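Local coordinates for protein glucokinase (Thermus thermophilus, PDB 3VOV) that phosphorylates glucose and probably related hexoses as a zinc-containing hexokinase of the ROK family, at residues S126-T131 against G239-G244. Sequence-based numbering, arbitrary orientation.
Sequences SSLYLT and GVVVLG
Y129 and V242 meet on the face of the sheet that helix 107-118 packs against. CG1 of V242 comes to 3.7 Å from CD1 of Y129, near the ring plane, and CB of V242 also lies in that plane, so the valine meets the phenol at its edge. With CG anti to the backbone N (chi1 172°), the ring extends forward along its strand as far as G244, which has no side chain beside it. A111, A112 and E115 of the helix also touch the tyrosine.

The other face is aliphatic. L130 and L243 run side by side, pointing the same way; CD1 of L243 stands 4.0 Å from CD2 of L130 and leans over the peptide to 3.6 Å from L130 O. L128 and V241 are looser neighbours, their CD1 and CG1 4.4 Å apart. L229 of helix 212-236 touches both L130 and V241, and F236 touches L128.

Side chains match in this way because the strands are parallel and in register, their axes 17° apart. Backbone bonds alternate in direction: L128 N to V240 O, V242 N to L128 O (2.7 Å), L130 N to V242 O and G244 N to L130 O, the last almost straight at 177°. At the start, G239 N reaches S126 OG at 3.1 Å, with a weak, bent bond to S126 O beside it. S127 OG instead bonds to H116 ND1 of helix 107-118.

The pair lies inside the five-stranded mixed sheet of the second actin-like ATPase domain, with 136-142 antiparallel on one side and 275-277 parallel on the other. The chemistry implies a buried join in which main-chain bonds satisfy the central peptides, while the two faces differ: L128, L130 and V241 pack on helix 212-236, whereas helix 107-118 is met through the phenol of Y129, T131 and the S127-H116 hydrogen bond.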
loop_
_atom_site.group_PDB
_atom_site.type_symbol
_atom_site.label_atom_id
_atom_site.label_comp_id
_atom_site.label_asym_id
_atom_site.label_seq_id
_atom_site.Cartn_x
_atom_site.Cartn_y
_atom_site.Cartn_z
ATOM N N SER B 126 -25.905 -16.476 11.093
ATOM C CA SER B 126 -25.001 -15.340 11.246
ATOM C C SER B 126 -24.983 -14.582 9.935
ATOM O O SER B 126 -25.176 -15.163 8.845
ATOM C CB SER B 126 -23.581 -15.770 11.695
ATOM O OG SER B 126 -22.841 -16.417 10.642
ATOM N N SER B 127 -24.799 -13.274 10.028
ATOM C CA SER B 127 -24.588 -12.491 8.839
ATOM C C SER B 127 -23.730 -11.261 9.151
ATOM O O SER B 127 -23.479 -10.902 10.314
ATOM C CB SER B 127 -25.923 -12.107 8.166
ATOM O OG SER B 127 -26.708 -11.319 9.044
ATOM N N LEU B 128 -23.313 -10.604 8.084
ATOM C CA LEU B 128 -22.446 -9.467 8.193
ATOM C C LEU B 128 -23.035 -8.441 7.253
ATOM O O LEU B 128 -23.344 -8.752 6.110
ATOM C CB LEU B 128 -21.082 -9.937 7.722
ATOM C CG LEU B 128 -19.818 -9.141 7.563
ATOM C CD1 LEU B 128 -20.096 -7.844 6.897
ATOM C CD2 LEU B 128 -19.023 -9.024 8.867
ATOM N N TYR B 129 -23.220 -7.230 7.750
ATOM C CA TYR B 129 -23.881 -6.178 6.993
ATOM C C TYR B 129 -23.003 -4.932 6.902
ATOM O O TYR B 129 -22.414 -4.512 7.902
ATOM C CB TYR B 129 -25.171 -5.829 7.718
ATOM C CG TYR B 129 -25.912 -4.632 7.183
ATOM C CD1 TYR B 129 -26.712 -4.752 6.076
ATOM C CD2 TYR B 129 -25.849 -3.393 7.828
ATOM C CE1 TYR B 129 -27.423 -3.665 5.572
ATOM C CE2 TYR B 129 -26.564 -2.292 7.351
ATOM C CZ TYR B 129 -27.362 -2.453 6.208
ATOM O OH TYR B 129 -28.111 -1.414 5.700
ATOM N N LEU B 130 -22.925 -4.348 5.712
ATOM C CA LEU B 130 -22.175 -3.098 5.513
ATOM C C LEU B 130 -23.071 -2.124 4.834
ATOM O O LEU B 130 -23.820 -2.501 3.935
ATOM C CB LEU B 130 -20.958 -3.354 4.614
ATOM C CG LEU B 130 -19.899 -2.236 4.614
ATOM C CD1 LEU B 130 -19.054 -2.364 5.866
ATOM C CD2 LEU B 130 -19.015 -2.322 3.331
ATOM N N THR B 131 -23.073 -0.890 5.308
ATOM C CA THR B 131 -23.856 0.144 4.641
ATOM C C THR B 131 -22.929 1.229 4.155
ATOM O O THR B 131 -22.194 1.826 4.949
ATOM C CB THR B 131 -24.999 0.727 5.562
ATOM O OG1 THR B 131 -25.546 1.906 4.966
ATOM C CG2 THR B 131 -24.483 1.025 6.941
ATOM N N GLY B 239 -22.828 -16.486 7.512
ATOM C CA GLY B 239 -23.685 -17.217 6.571
ATOM C C GLY B 239 -23.741 -16.479 5.234
ATOM O O GLY B 239 -23.505 -17.060 4.177
ATOM N N VAL B 240 -24.001 -15.176 5.310
ATOM C CA VAL B 240 -24.242 -14.315 4.151
ATOM C C VAL B 240 -23.635 -12.954 4.482
ATOM O O VAL B 240 -23.594 -12.535 5.656
ATOM C CB VAL B 240 -25.801 -14.201 3.882
ATOM C CG1 VAL B 240 -26.191 -12.991 3.088
ATOM C CG2 VAL B 240 -26.314 -15.480 3.149
ATOM N N VAL B 241 -23.194 -12.265 3.436
ATOM C CA VAL B 241 -22.797 -10.867 3.528
ATOM C C VAL B 241 -23.876 -10.003 2.876
ATOM O O VAL B 241 -24.297 -10.262 1.722
ATOM C CB VAL B 241 -21.435 -10.652 2.853
ATOM C CG1 VAL B 241 -21.063 -9.164 2.853
ATOM C CG2 VAL B 241 -20.378 -11.504 3.568
ATOM N N VAL B 242 -24.324 -8.969 3.580
ATOM C CA VAL B 242 -25.368 -8.082 3.033
ATOM C C VAL B 242 -24.789 -6.686 2.834
ATOM O O VAL B 242 -24.139 -6.156 3.746
ATOM C CB VAL B 242 -26.602 -7.992 3.994
ATOM C CG1 VAL B 242 -27.740 -7.084 3.396
ATOM C CG2 VAL B 242 -27.156 -9.374 4.307
ATOM N N LEU B 243 -25.003 -6.108 1.650
ATOM C CA LEU B 243 -24.522 -4.759 1.363
ATOM C C LEU B 243 -25.688 -3.823 1.078
ATOM O O LEU B 243 -26.503 -4.067 0.174
ATOM C CB LEU B 243 -23.544 -4.758 0.165
ATOM C CG LEU B 243 -22.942 -3.422 -0.297
ATOM C CD1 LEU B 243 -22.072 -2.815 0.794
ATOM C CD2 LEU B 243 -22.101 -3.614 -1.580
ATOM N N GLY B 244 -25.758 -2.745 1.851
ATOM C CA GLY B 244 -26.784 -1.732 1.646
ATOM C C GLY B 244 -26.214 -0.330 1.656
ATOM O O GLY B 244 -25.015 -0.110 1.411
#